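Local coordinates for protein tyrosinase (Burkholderia thailandensis, PDB 5ZRD) that catalyses the copper-dependent hydroxylation of monophenols to catechols and, as tyrosinases do, probably their further oxidation to ortho-quinones, at residues A69-Q72 with D73-Y76; D324-F327 with W328-Q331; T385-D388 with C389-I392. All coordinates share one frame; numbering follows the deposited sequence.

Contact 1. Residues A69-Q72 with D73-Y76; sequences ALPQ and DDIY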
loop_
_atom_site.group_PDB
_atom_site.type_symbol
_atom_site.label_atom_id
_atom_site.label_comp_id
_atom_site.label_asym_id
_atom_site.label_seq_id
_atom_site.Cartn_x
_atom_site.Cartn_y
_atom_site.Cartn_z
ATOM N N ALA A 69 6.506 0.905 2.731
ATOM C CA ALA A 69 6.254 0.495 1.355
ATOM C C ALA A 69 5.974 1.681 0.430
ATOM O O ALA A 69 5.891 1.470 -0.787
ATOM C CB ALA A 69 5.089 -0.459 1.335
ATOM N N LEU A 70 5.816 2.893 0.958
ATOM C CA LEU A 70 5.505 4.070 0.102
ATOM C C LEU A 70 6.633 4.356 -0.913
ATOM O O LEU A 70 7.807 4.127 -0.634
ATOM C CB LEU A 70 5.292 5.294 0.998
ATOM C CG LEU A 70 4.047 5.267 1.873
ATOM C CD1 LEU A 70 4.148 6.320 2.974
ATOM C CD2 LEU A 70 2.799 5.462 1.017
ATOM N N PRO A 71 6.285 4.934 -2.087
ATOM C CA PRO A 71 7.302 5.399 -3.016
ATOM C C PRO A 71 8.063 6.603 -2.461
ATOM O O PRO A 71 7.630 7.185 -1.480
ATOM C CB PRO A 71 6.581 5.808 -4.311
ATOM C CG PRO A 71 5.121 5.838 -3.955
ATOM C CD PRO A 71 4.954 5.025 -2.687
ATOM N N GLN A 72 9.128 6.965 -3.169
ATOM C CA GLN A 72 10.176 7.932 -2.768
ATOM C C GLN A 72 9.555 9.300 -2.432
ATOM O O GLN A 72 9.922 9.895 -1.426
ATOM C CB GLN A 72 11.224 8.034 -3.895
ATOM C CG GLN A 72 11.925 9.390 -4.020
ATOM C CD GLN A 72 13.203 9.347 -4.837
ATOM O OE1 GLN A 72 14.307 9.587 -4.330
ATOM N NE2 GLN A 72 13.071 9.046 -6.121
ATOM N N ASP A 73 8.621 9.768 -3.257
ATOM C CA ASP A 73 7.978 11.054 -3.083
ATOM C C ASP A 73 6.877 11.121 -2.051
ATOM O O ASP A 73 6.285 12.158 -1.887
ATOM C CB ASP A 73 7.391 11.512 -4.410
ATOM C CG ASP A 73 8.460 11.861 -5.406
ATOM O OD1 ASP A 73 9.586 12.210 -4.975
ATOM O OD2 ASP A 73 8.183 11.783 -6.619
ATOM N N ASP A 74 6.583 10.015 -1.385
ATOM C CA ASP A 74 5.439 9.945 -0.498
ATOM C C ASP A 74 5.850 9.562 0.902
ATOM O O ASP A 74 5.083 9.760 1.869
ATOM C CB ASP A 74 4.456 8.879 -1.011
ATOM C CG ASP A 74 3.671 9.306 -2.255
ATOM O OD1 ASP A 74 3.803 10.454 -2.730
ATOM O OD2 ASP A 74 2.938 8.441 -2.800
ATOM N N ILE A 75 7.026 8.939 0.995
ATOM C CA ILE A 75 7.523 8.305 2.237
ATOM C C ILE A 75 8.099 9.411 3.136
ATOM O O ILE A 75 8.513 10.480 2.662
ATOM C CB ILE A 75 8.594 7.224 1.932
ATOM C CG1 ILE A 75 8.900 6.354 3.151
ATOM C CG2 ILE A 75 9.869 7.855 1.374
ATOM C CD1 ILE A 75 9.702 5.077 2.839
ATOM N N TYR A 76 8.138 9.112 4.419
ATOM C CA TYR A 76 8.542 10.021 5.425
ATOM C C TYR A 76 9.125 9.189 6.560
ATOM O O TYR A 76 8.704 8.057 6.765
ATOM C CB TYR A 76 7.362 10.879 5.900
ATOM C CG TYR A 76 6.248 10.106 6.560
ATOM C CD1 TYR A 76 6.313 9.744 7.889
ATOM C CD2 TYR A 76 5.092 9.779 5.873
ATOM C CE1 TYR A 76 5.284 9.046 8.511
ATOM C CE2 TYR A 76 4.050 9.081 6.478
ATOM C CZ TYR A 76 4.141 8.708 7.802
ATOM O OH TYR A 76 3.123 8.023 8.416
#

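Contact 2. Residues D324-F327 with W328-Q331; sequences DRMF and WVWQ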
loop_
_atom_site.group_PDB
_atom_site.type_symbol
_atom_site.label_atom_id
_atom_site.label_comp_id
_atom_site.label_asym_id
_atom_site.label_seq_id
_atom_site.Cartn_x
_atom_site.Cartn_y
_atom_site.Cartn_z
ATOM N N ASP A 324 19.969 14.544 32.851
ATOM C CA ASP A 324 18.776 14.918 33.614
ATOM C C ASP A 324 19.170 15.896 34.695
ATOM O O ASP A 324 18.436 16.814 34.985
ATOM C CB ASP A 324 18.139 13.688 34.253
ATOM C CG ASP A 324 16.748 13.956 34.776
ATOM O OD1 ASP A 324 15.920 14.424 33.957
ATOM O OD2 ASP A 324 16.499 13.660 35.990
ATOM N N ARG A 325 20.344 15.695 35.283
ATOM C CA ARG A 325 20.863 16.631 36.264
ATOM C C ARG A 325 21.088 18.015 35.636
ATOM O O ARG A 325 20.779 19.064 36.251
ATOM C CB ARG A 325 22.161 16.078 36.839
ATOM C CG ARG A 325 22.728 16.872 37.991
ATOM C CD ARG A 325 24.078 16.297 38.409
ATOM N NE ARG A 325 25.129 16.461 37.415
ATOM C CZ ARG A 325 25.912 17.523 37.313
ATOM N NH1 ARG A 325 25.767 18.504 38.184
ATOM N NH2 ARG A 325 26.843 17.600 36.362
ATOM N N MET A 326 21.604 18.033 34.413
ATOM C CA MET A 326 21.821 19.313 33.689
ATOM C C MET A 326 20.459 19.968 33.413
ATOM O O MET A 326 20.296 21.163 33.578
ATOM C CB MET A 326 22.582 19.081 32.381
ATOM C CG MET A 326 24.026 18.644 32.579
ATOM S SD MET A 326 25.095 20.028 33.078
ATOM C CE MET A 326 25.065 19.873 34.849
ATOM N N PHE A 327 19.489 19.183 33.009
ATOM C CA PHE A 327 18.124 19.683 32.846
ATOM C C PHE A 327 17.642 20.310 34.163
ATOM O O PHE A 327 17.039 21.374 34.159
ATOM C CB PHE A 327 17.236 18.537 32.370
ATOM C CG PHE A 327 15.773 18.831 32.223
ATOM C CD1 PHE A 327 15.288 20.127 32.117
ATOM C CD2 PHE A 327 14.866 17.794 32.197
ATOM C CE1 PHE A 327 13.928 20.374 31.962
ATOM C CE2 PHE A 327 13.502 18.036 32.020
ATOM C CZ PHE A 327 13.045 19.328 31.878
ATOM N N TRP A 328 17.943 19.680 35.291
ATOM C CA TRP A 328 17.474 20.158 36.605
ATOM C C TRP A 328 18.235 21.433 37.020
ATOM O O TRP A 328 17.638 22.366 37.560
ATOM C CB TRP A 328 17.604 19.039 37.660
ATOM C CG TRP A 328 17.196 19.456 39.038
ATOM C CD1 TRP A 328 18.009 19.578 40.126
ATOM C CD2 TRP A 328 15.882 19.853 39.472
ATOM N NE1 TRP A 328 17.290 20.028 41.200
ATOM C CE2 TRP A 328 15.984 20.192 40.838
ATOM C CE3 TRP A 328 14.643 19.977 38.846
ATOM C CZ2 TRP A 328 14.893 20.604 41.592
ATOM C CZ3 TRP A 328 13.558 20.384 39.593
ATOM C CH2 TRP A 328 13.683 20.684 40.950
ATOM N N VAL A 329 19.536 21.474 36.734
ATOM C CA VAL A 329 20.317 22.675 36.964
ATOM C C VAL A 329 19.787 23.845 36.131
ATOM O O VAL A 329 19.735 24.930 36.634
ATOM C CB VAL A 329 21.808 22.467 36.658
ATOM C CG1 VAL A 329 22.545 23.796 36.618
ATOM C CG2 VAL A 329 22.455 21.539 37.669
ATOM N N TRP A 330 19.400 23.618 34.877
ATOM C CA TRP A 330 18.908 24.659 34.038
ATOM C C TRP A 330 17.578 25.143 34.613
ATOM O O TRP A 330 17.295 26.335 34.564
ATOM C CB TRP A 330 18.748 24.187 32.581
ATOM C CG TRP A 330 18.074 25.184 31.682
ATOM C CD1 TRP A 330 18.670 26.175 30.963
ATOM C CD2 TRP A 330 16.662 25.313 31.441
ATOM N NE1 TRP A 330 17.732 26.894 30.276
ATOM C CE2 TRP A 330 16.491 26.382 30.546
ATOM C CE3 TRP A 330 15.528 24.646 31.915
ATOM C CZ2 TRP A 330 15.236 26.803 30.132
ATOM C CZ3 TRP A 330 14.282 25.034 31.472
ATOM C CH2 TRP A 330 14.139 26.120 30.614
ATOM N N GLN A 331 16.766 24.206 35.090
ATOM C CA GLN A 331 15.444 24.556 35.685
ATOM C C GLN A 331 15.688 25.468 36.879
ATOM O O GLN A 331 15.054 26.484 36.970
ATOM C CB GLN A 331 14.659 23.337 36.134
ATOM C CG GLN A 331 14.008 22.599 34.980
ATOM C CD GLN A 331 13.292 21.332 35.393
ATOM O OE1 GLN A 331 13.901 20.267 35.494
ATOM N NE2 GLN A 331 11.978 21.426 35.578
#

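Contact 3. Residues T385-D388 with C389-I392; sequences TSED and CINI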
loop_
_atom_site.group_PDB
_atom_site.type_symbol
_atom_site.label_atom_id
_atom_site.label_comp_id
_atom_site.label_asym_id
_atom_site.label_seq_id
_atom_site.Cartn_x
_atom_site.Cartn_y
_atom_site.Cartn_z
ATOM N N THR A 385 2.868 12.154 31.565
ATOM C CA THR A 385 3.131 13.281 30.687
ATOM C C THR A 385 4.257 14.123 31.283
ATOM O O THR A 385 4.654 13.925 32.415
ATOM C CB THR A 385 1.931 14.238 30.552
ATOM O OG1 THR A 385 1.789 14.889 31.818
ATOM C CG2 THR A 385 0.654 13.550 30.110
ATOM N N SER A 386 4.706 15.095 30.499
ATOM C CA SER A 386 5.698 16.035 30.934
ATOM C C SER A 386 5.201 16.796 32.169
ATOM O O SER A 386 6.018 17.203 32.991
ATOM C CB SER A 386 6.061 16.992 29.834
ATOM O OG SER A 386 6.753 16.345 28.782
ATOM N N GLU A 387 3.882 16.964 32.313
ATOM C CA GLU A 387 3.307 17.808 33.396
ATOM C C GLU A 387 3.543 17.105 34.737
ATOM O O GLU A 387 3.699 17.755 35.738
ATOM C CB GLU A 387 1.842 18.153 33.082
ATOM C CG GLU A 387 1.341 19.437 33.736
ATOM C CD GLU A 387 1.502 20.763 32.988
ATOM O OE1 GLU A 387 0.976 20.869 31.857
ATOM O OE2 GLU A 387 2.107 21.717 33.567
ATOM N N ASP A 388 3.673 15.779 34.703
ATOM C CA ASP A 388 3.952 14.954 35.864
ATOM C C ASP A 388 5.419 14.903 36.319
ATOM O O ASP A 388 5.658 14.308 37.366
ATOM C CB ASP A 388 3.500 13.517 35.578
ATOM C CG ASP A 388 2.023 13.423 35.237
ATOM O OD1 ASP A 388 1.223 13.989 36.010
ATOM O OD2 ASP A 388 1.655 12.827 34.191
ATOM N N CYS A 389 6.387 15.513 35.593
ATOM C CA CYS A 389 7.849 15.371 35.971
ATOM C C CYS A 389 8.633 16.670 35.761
ATOM O O CYS A 389 9.870 16.682 35.467
ATOM C CB CYS A 389 8.528 14.240 35.212
ATOM S SG CYS A 389 8.376 14.383 33.412
ATOM N N ILE A 390 7.959 17.783 36.016
ATOM C CA ILE A 390 8.649 19.073 35.985
ATOM C C ILE A 390 9.545 19.215 37.228
ATOM O O ILE A 390 10.739 19.551 37.148
ATOM C CB ILE A 390 7.634 20.215 35.813
ATOM C CG1 ILE A 390 6.808 19.980 34.543
ATOM C CG2 ILE A 390 8.337 21.569 35.807
ATOM C CD1 ILE A 390 5.755 21.006 34.266
ATOM N N ASN A 391 9.000 18.931 38.389
ATOM C CA ASN A 391 9.744 19.163 39.589
ATOM C C ASN A 391 10.144 17.809 40.157
ATOM O O ASN A 391 9.290 17.090 40.703
ATOM C CB ASN A 391 8.939 19.954 40.622
ATOM C CG ASN A 391 9.765 20.283 41.846
ATOM O OD1 ASN A 391 10.494 19.433 42.355
ATOM N ND2 ASN A 391 9.700 21.527 42.292
ATOM N N ILE A 392 11.425 17.478 40.050
ATOM C CA ILE A 392 11.812 16.134 40.453
ATOM C C ILE A 392 11.607 15.935 41.976
ATOM O O ILE A 392 11.372 14.809 42.377
ATOM C CB ILE A 392 13.261 15.790 40.036
ATOM C CG1 ILE A 392 14.277 16.741 40.653
ATOM C CG2 ILE A 392 13.399 15.718 38.524
ATOM C CD1 ILE A 392 15.713 16.326 40.431
#

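Contact 1. Residues A69-Q72 with D73-Y76
Pro71 and Asp74 meet as the two ends of a tight turn: the backbone N of Asp74 donates to Pro71 O at 3.0 Å, with an N-H...O angle of 156°. A helical Gln72 and a psi near zero at Asp73 identify a type I beta turn. The same oxygen is approached by Ile75 N at 3.1 Å, a weak bond because it is strongly bent (127°), so one carbonyl gathers two successive amides.

The side chains follow from this reversal. Pro71 CG lies 3.6 Å from Asp74 OD2, the carboxylate being turned back toward the ring because Asp74 CG sits beside its own backbone N (chi1 -74°). Leu70 CB and Ile75 CB come together at 3.9 Å where the chain on the two sides of the turn converges. Leu70 CD1 then reaches 3.7 Å from Asp74 O and, more loosely, 4.5 Å from Tyr76 CE2, approaching that ring obliquely. Ile75 CG2 rests 3.5 Å from Gln72 O.

Beyond the turn lies another copy of the protein. Arg64 of the second subunit forms a salt bridge with Asp74 OD1, and Pro66 of that subunit packs on Leu70 and Pro71. Tyr76 OH is bonded to Asp74 O of the second subunit, while Asp74 O receives Tyr76 OH of the second subunit in return.

The turn therefore works as part of a subunit interface. Its internal bonds use the amides of Asp74 and Ile75, whereas the carboxylate and carbonyl of Asp74 are spent across the boundary, and the charge of Arg64 would be expected to favour an ionised Asp74.

Contact 2. Residues D324-F327 with W328-Q331
Phe327 and Gln331, one helical turn apart, stack ring against amide: the two planes differ by 19°, and Gln331 OE1 stands over one face of the ring, offset toward its rim, 3.5 Å from Phe327 CE1. With Gln331 CG anti to the carbonyl carbon (chi1 -77°), the extended chain carries the amide to the ring, and the twist at chi3, -86°, turns it nearly parallel to it. Both ends of that amide are satisfied: OE1 accepts from Arg95 NH1, and NE2 donates to Ile390 O and His336 O.

The backbone supplies four successive i to i+4 bonds, from Trp328 N to Asp324 O at 2.9 Å, Val329 N to Arg325 O at 2.8 Å, Trp330 N to Met326 O at 2.9 Å and Gln331 N to Phe327 O at 3.0 Å. This is regular alpha-helix in the second half of helix 315-334, which carries the copper ligand His320 and packs against helix 90-108, bearer of His94, in the helical core of the type 3 dicopper fold.

Asp324 ties the two helices together, its OD1 in a salt bridge with Arg95 NE and its OD2 bonded to Tyr400 OH. Arg325 NE is taken up by Asn322 OD1 and NH1 by Ser404 O. Over one face of its guanidinium lies Met326 CE, which also touches Val329 CG2 at 4.2 Å, a methyl-to-methyl contact between side chains pointing the same way. Trp330 NE1 donates to Ala247 O, while its ring stacks with Phe253.

Contact 3. Residues T385-D388 with C389-I392
Cys389 N donates to Ser386 O at 3.1 Å with an almost straight N-H...O angle of 168°. A matching bond one residue earlier, Asp388 N to Thr385 O at 3.1 Å, makes two overlapping i to i+3 turns, the signature of the 3-10 segment 386-388 that follows strand 383-385. Cys389 has an extended phi and so leaves the 3-10 path, and the chain passes through Ile390 to Asn391, the N-cap of helix 392-396; Asn391 OD1 accepts from Arg394 N.

The start of the 3-10 turn is fixed by its own side chains. Thr385 OG1 takes the amide of Glu387 at 3.0 Å, an ST turn. In the reverse direction, Asp388 OD2 receives Thr385 N at 3.0 Å on its anti side, close to the carboxylate plane, and Thr385 OG1 from well above that plane; the backbone bond resembles the returning half of a capping box. Asp388 OD1 forms a salt bridge with Lys378 NZ, which would be expected to offset the charge.

Cys389 holds its sulfur between backbone N and carbonyl carbon (chi1 55°), which turns SG back toward the carbonyls of the 3-10 turn, 3.7 Å from Ser386 O. The cysteine also packs on Thr92 and Met96 of helix 90-108, while Ser386 OG is bonded to Thr92 OG1, so this loop is fastened to the helix that bears the copper ligand His94. Ile390 approaches the same Ser386 carbonyl with CG1, 3.3 Å from O, and its side chain lies beside that of Glu387, with CD1 3.8 Å from Glu387 OE2.

How the contacts relate
Contact 2 is core, all its residues buried; contacts 1 and 3 are only partly so. Residues 324-331 and 385-392 belong to one neighbourhood, both braced on helix 90-108: their centres are about 13 Å apart, Arg95 bonds to Asp324, Gln331 and Cys389 O, and Trp328 CZ3 packs 3.6 Å from Ile392 N. Contact 1 stands apart, its nearest atoms about 26 Å from contact 2 and about 22 Å from contact 3, and the polar ends of Asp74 and Tyr76 bond to another subunit. Chemistry follows place: i to i+4 bonds with ring-amide stacking in the buried helix, i to i+3 bonds with side-chain capping in the 3-10 loop, and a beta turn with intersubunit charge pairing.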